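Serine/threonine-protein kinase Tel1 (Chaetomium thermophilum, PDB 6SKY) probably phosphorylates serine and threonine residues of [ST]-Q motifs in proteins, using ATP, to signal DNA damage to the checkpoint machinery. Local coordinates at residues L2914-M2917 with A2918-D2922; S2750-G2753 with H2754-L2758. All coordinates share one frame; numbering follows the deposited sequence.

Contact 1. Residues L2914-M2917 with A2918-D2922; sequences LSVM and ATVND
Ser2915 O is gripped twice by Thr2919. The hydroxyl OG1 of Thr2919 donates to Ser2915 O at 2.6 Å, and the backbone N of Thr2919 donates to the same oxygen at 3.1 Å. The two donors come from opposite faces of the carbonyl plane, each tilted 28° from it. With chi1 at -48°, OG1 lies beside the threonine's own N, and the hydroxyl can reach the oxygen that the N-H already holds. Leu2914 lies across this hydroxyl, with its CB 3.6 Å from Thr2919 OG1. CD2 of Leu2914 also lies 4.2 Å from CB of Ala2918.

Ser2915 is the N-cap of helix 2916-2927, within the FATC domain. Its OG accepts a weak capping bond from Ala2918 N at 3.5 Å. The regular helix follows, with Val2920 N bonded to Val2916 O and Asn2921 N to Met2917 O. On one flank CG1 of Val2916 meets CG2 of Val2920 at 4.2 Å. Helix 2816-2828 covers these valines through Leu2825 and Cys2821.

The second subunit packs on another flank, where its Met2220 touches Met2917 and its Arg2260 touches Leu2914 and Ala2918. The amide of Asn2921 donates through ND2 to Ala2259 O of that subunit, while Asp2922 forms a salt bridge with Arg2260 of the second subunit.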
ATOM      1  N   LEU A2914       2.824   6.329  12.750  1.00 27.02           N
ATOM      2  CA  LEU A2914       3.331   4.982  12.937  1.00 27.02           C
ATOM      3  C   LEU A2914       2.355   3.965  12.367  1.00 27.02           C
ATOM      4  O   LEU A2914       1.196   4.264  12.087  1.00 27.02           O
ATOM      5  CB  LEU A2914       3.558   4.680  14.409  1.00 27.02           C
ATOM      6  CG  LEU A2914       4.909   4.942  15.046  1.00 27.02           C
ATOM      7  CD1 LEU A2914       5.135   6.421  15.159  1.00 27.02           C
ATOM      8  CD2 LEU A2914       4.937   4.294  16.404  1.00 27.02           C
ATOM      9  N   SER A2915       2.830   2.740  12.200  1.00 24.36           N
ATOM     10  CA  SER A2915       1.929   1.683  11.794  1.00 24.36           C
ATOM     11  C   SER A2915       1.180   1.149  13.007  1.00 24.36           C
ATOM     12  O   SER A2915       1.510   1.445  14.154  1.00 24.36           O
ATOM     13  CB  SER A2915       2.688   0.566  11.090  1.00 24.36           C
ATOM     14  OG  SER A2915       3.739   0.082  11.894  1.00 24.36           O
ATOM     15  N   VAL A2916       0.138   0.368  12.742  1.00 22.74           N
ATOM     16  CA  VAL A2916      -0.636  -0.192  13.839  1.00 22.74           C
ATOM     17  C   VAL A2916       0.183  -1.231  14.588  1.00 22.74           C
ATOM     18  O   VAL A2916       0.118  -1.318  15.817  1.00 22.74           O
ATOM     19  CB  VAL A2916      -1.959  -0.773  13.319  1.00 22.74           C
ATOM     20  CG1 VAL A2916      -2.803  -1.198  14.458  1.00 22.74           C
ATOM     21  CG2 VAL A2916      -2.693   0.250  12.529  1.00 22.74           C
ATOM     22  N   MET A2917       0.979  -2.015  13.867  1.00 26.42           N
ATOM     23  CA  MET A2917       1.827  -3.017  14.503  1.00 26.42           C
ATOM     24  C   MET A2917       2.795  -2.380  15.487  1.00 26.42           C
ATOM     25  O   MET A2917       2.923  -2.834  16.626  1.00 26.42           O
ATOM     26  CB  MET A2917       2.591  -3.797  13.439  1.00 26.42           C
ATOM     27  CG  MET A2917       3.460  -4.899  14.002  1.00 26.42           C
ATOM     28  SD  MET A2917       4.853  -5.375  12.964  1.00 26.42           S
ATOM     29  CE  MET A2917       5.822  -3.877  12.984  1.00 26.42           C
ATOM     30  N   ALA A2918       3.489  -1.325  15.065  1.00 23.12           N
ATOM     31  CA  ALA A2918       4.470  -0.686  15.931  1.00 23.12           C
ATOM     32  C   ALA A2918       3.810  -0.013  17.123  1.00 23.12           C
ATOM     33  O   ALA A2918       4.338  -0.054  18.240  1.00 23.12           O
ATOM     34  CB  ALA A2918       5.278   0.325  15.131  1.00 23.12           C
ATOM     35  N   THR A2919       2.652   0.606  16.907  1.00 22.92           N
ATOM     36  CA  THR A2919       1.932   1.249  17.998  1.00 22.92           C
ATOM     37  C   THR A2919       1.500   0.238  19.046  1.00 22.92           C
ATOM     38  O   THR A2919       1.687   0.453  20.247  1.00 22.92           O
ATOM     39  CB  THR A2919       0.722   1.991  17.451  1.00 22.92           C
ATOM     40  OG1 THR A2919       1.117   2.772  16.325  1.00 22.92           O
ATOM     41  CG2 THR A2919       0.163   2.897  18.501  1.00 22.92           C
ATOM     42  N   VAL A2920       0.916  -0.877  18.607  1.00 20.42           N
ATOM     43  CA  VAL A2920       0.483  -1.907  19.541  1.00 20.42           C
ATOM     44  C   VAL A2920       1.675  -2.535  20.249  1.00 20.42           C
ATOM     45  O   VAL A2920       1.597  -2.861  21.435  1.00 20.42           O
ATOM     46  CB  VAL A2920      -0.372  -2.954  18.810  1.00 20.42           C
ATOM     47  CG1 VAL A2920      -0.712  -4.093  19.722  1.00 20.42           C
ATOM     48  CG2 VAL A2920      -1.629  -2.319  18.307  1.00 20.42           C
ATOM     49  N   ASN A2921       2.798  -2.707  19.552  1.00 24.12           N
ATOM     50  CA  ASN A2921       3.995  -3.218  20.209  1.00 24.12           C
ATOM     51  C   ASN A2921       4.433  -2.302  21.333  1.00 24.12           C
ATOM     52  O   ASN A2921       4.741  -2.759  22.436  1.00 24.12           O
ATOM     53  CB  ASN A2921       5.131  -3.382  19.205  1.00 24.12           C
ATOM     54  CG  ASN A2921       4.947  -4.559  18.307  1.00 24.12           C
ATOM     55  OD1 ASN A2921       3.897  -5.181  18.296  1.00 24.12           O
ATOM     56  ND2 ASN A2921       5.964  -4.870  17.532  1.00 24.12           N
ATOM     57  N   ASP A2922       4.469  -0.999  21.072  1.00 25.73           N
ATOM     58  CA  ASP A2922       4.891  -0.062  22.106  1.00 25.73           C
ATOM     59  C   ASP A2922       3.918  -0.049  23.277  1.00 25.73           C
ATOM     60  O   ASP A2922       4.333   0.016  24.441  1.00 25.73           O
ATOM     61  CB  ASP A2922       5.035   1.330  21.512  1.00 25.73           C
ATOM     62  CG  ASP A2922       6.227   2.075  22.065  1.00 25.73           C
ATOM     63  OD1 ASP A2922       7.055   1.447  22.760  1.00 25.73           O
ATOM     64  OD2 ASP A2922       6.344   3.293  21.811  1.00 25.73           O
TER

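Contact 2. Residues S2750-G2753 with H2754-L2758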
ATOM      1  N   SER A2750      -9.076  -2.495  25.903  1.00 17.72           N
ATOM      2  CA  SER A2750      -7.734  -1.962  26.082  1.00 17.72           C
ATOM      3  C   SER A2750      -7.425  -0.891  25.050  1.00 17.72           C
ATOM      4  O   SER A2750      -6.947   0.195  25.393  1.00 17.72           O
ATOM      5  CB  SER A2750      -6.722  -3.097  26.011  1.00 17.72           C
ATOM      6  OG  SER A2750      -6.862  -3.951  27.123  1.00 17.72           O
ATOM      7  N   MET A2751      -7.710  -1.164  23.778  1.00 20.27           N
ATOM      8  CA  MET A2751      -7.464  -0.150  22.755  1.00 20.27           C
ATOM      9  C   MET A2751      -8.367   1.058  22.941  1.00 20.27           C
ATOM     10  O   MET A2751      -7.912   2.204  22.863  1.00 20.27           O
ATOM     11  CB  MET A2751      -7.649  -0.736  21.362  1.00 20.27           C
ATOM     12  CG  MET A2751      -6.471  -1.528  20.869  1.00 20.27           C
ATOM     13  SD  MET A2751      -4.917  -0.653  21.025  1.00 20.27           S
ATOM     14  CE  MET A2751      -4.162  -1.534  22.377  1.00 20.27           C
ATOM     15  N   LEU A2752      -9.650   0.825  23.192  1.00 16.30           N
ATOM     16  CA  LEU A2752     -10.588   1.930  23.317  1.00 16.30           C
ATOM     17  C   LEU A2752     -10.282   2.795  24.527  1.00 16.30           C
ATOM     18  O   LEU A2752     -10.469   4.010  24.482  1.00 16.30           O
ATOM     19  CB  LEU A2752     -12.005   1.386  23.393  1.00 16.30           C
ATOM     20  CG  LEU A2752     -12.981   1.948  22.381  1.00 16.30           C
ATOM     21  CD1 LEU A2752     -14.013   0.914  22.061  1.00 16.30           C
ATOM     22  CD2 LEU A2752     -13.621   3.161  22.970  1.00 16.30           C
ATOM     23  N   GLY A2753      -9.817   2.196  25.622  1.00 15.89           N
ATOM     24  CA  GLY A2753      -9.454   2.968  26.783  1.00 15.89           C
ATOM     25  C   GLY A2753      -8.097   3.612  26.708  1.00 15.89           C
ATOM     26  O   GLY A2753      -7.838   4.555  27.452  1.00 15.89           O
ATOM     27  N   HIS A2754      -7.208   3.115  25.855  1.00 16.33           N
ATOM     28  CA  HIS A2754      -6.010   3.880  25.544  1.00 16.33           C
ATOM     29  C   HIS A2754      -6.361   5.132  24.751  1.00 16.33           C
ATOM     30  O   HIS A2754      -5.901   6.229  25.073  1.00 16.33           O
ATOM     31  CB  HIS A2754      -5.016   3.019  24.774  1.00 16.33           C
ATOM     32  CG  HIS A2754      -3.966   3.806  24.057  1.00 16.33           C
ATOM     33  ND1 HIS A2754      -3.003   4.533  24.718  1.00 16.33           N
ATOM     34  CD2 HIS A2754      -3.737   3.990  22.737  1.00 16.33           C
ATOM     35  CE1 HIS A2754      -2.224   5.127  23.836  1.00 16.33           C
ATOM     36  NE2 HIS A2754      -2.649   4.816  22.627  1.00 16.33           N
ATOM     37  N   VAL A2755      -7.188   4.989  23.716  1.00 19.59           N
ATOM     38  CA  VAL A2755      -7.505   6.130  22.862  1.00 19.59           C
ATOM     39  C   VAL A2755      -8.215   7.234  23.634  1.00 19.59           C
ATOM     40  O   VAL A2755      -8.045   8.416  23.326  1.00 19.59           O
ATOM     41  CB  VAL A2755      -8.326   5.659  21.650  1.00 19.59           C
ATOM     42  CG1 VAL A2755      -9.045   6.805  21.005  1.00 19.59           C
ATOM     43  CG2 VAL A2755      -7.424   5.001  20.648  1.00 19.59           C
ATOM     44  N   LEU A2756      -8.999   6.889  24.652  1.00 18.09           N
ATOM     45  CA  LEU A2756      -9.742   7.879  25.421  1.00 18.09           C
ATOM     46  C   LEU A2756      -9.167   8.114  26.807  1.00 18.09           C
ATOM     47  O   LEU A2756      -9.844   8.697  27.647  1.00 18.09           O
ATOM     48  CB  LEU A2756     -11.209   7.477  25.543  1.00 18.09           C
ATOM     49  CG  LEU A2756     -12.003   7.357  24.248  1.00 18.09           C
ATOM     50  CD1 LEU A2756     -13.405   6.910  24.538  1.00 18.09           C
ATOM     51  CD2 LEU A2756     -12.020   8.662  23.507  1.00 18.09           C
ATOM     52  N   GLY A2757      -7.946   7.674  27.070  1.00 20.42           N
ATOM     53  CA  GLY A2757      -7.298   7.995  28.320  1.00 20.42           C
ATOM     54  C   GLY A2757      -7.911   7.379  29.548  1.00 20.42           C
ATOM     55  O   GLY A2757      -7.668   7.862  30.651  1.00 20.42           O
ATOM     56  N   LEU A2758      -8.676   6.308  29.394  1.00 20.81           N
ATOM     57  CA  LEU A2758      -9.419   5.732  30.506  1.00 20.81           C
ATOM     58  C   LEU A2758      -8.489   5.268  31.615  1.00 20.81           C
ATOM     59  O   LEU A2758      -7.534   4.531  31.376  1.00 20.81           O
ATOM     60  CB  LEU A2758     -10.263   4.572  30.001  1.00 20.81           C
ATOM     61  CG  LEU A2758     -11.071   3.771  31.009  1.00 20.81           C
ATOM     62  CD1 LEU A2758     -12.123   4.644  31.629  1.00 20.81           C
ATOM     63  CD2 LEU A2758     -11.695   2.581  30.333  1.00 20.81           C
TER
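Backbone bonds carry most of this contact, beginning with His2754 N, which donates to Ser2750 O at 3.0 Å. Val2755 N donates to Met2751 O over the same distance, with an N-H...O angle of 163°. Val2755 sets CG2 beside its own backbone N, which brings that methyl to 3.6 Å from the same Met2751 O. The next bond is longer and more bent: Leu2756 N reaches Leu2752 O at 3.2 Å, with an N-H...O angle of 141°. Leu2758 N then donates to Gly2753 O at 2.7 Å, lying in the carbonyl plane.

This last bond belongs to a Schellman motif that closes helix 2732-2755 of the kinase domain. Its partner bond runs from Gly2757 N to His2754 O, at 3.2 Å. Gly2757 is the C-prime residue. Its positive phi of 67° turns the chain away from the helix axis. His2754 O also accepts from Lys2909 NZ.

Among apolar contacts, Leu2752 and Leu2756 lie side by side and point the same way, with CD2 of Leu2752 at 4.1 Å from CD1 of Leu2756. Phe2626 of helix 2616-2632 packs on both. Leu2758 points its CB back at the helix end, 3.7 Å from Gly2753 CA. Met2751 itself packs on helix 2816-2828.

The contacts are ends of two different helices, an N-terminal one and a C-terminal one. Contact 1 starts helix 2916-2927, and contact 2 finishes helix 2732-2755. At the start, serine and threonine hydroxyls join the backbone bonding; at the finish, backbone groups and a glycine do that work. Contact 2 is buried inside the kinase domain, and no other protein chain touches it. Contact 1 is only partly buried and faces the second subunit. Their centres are 15 Å apart and their nearest atoms about 5 Å, without touching. Helix 2816-2828 packs against both, using Cys2821 and Leu2825 in each case. Leu2923, one residue beyond contact 1, packs on Met2751 and His2754 of contact 2.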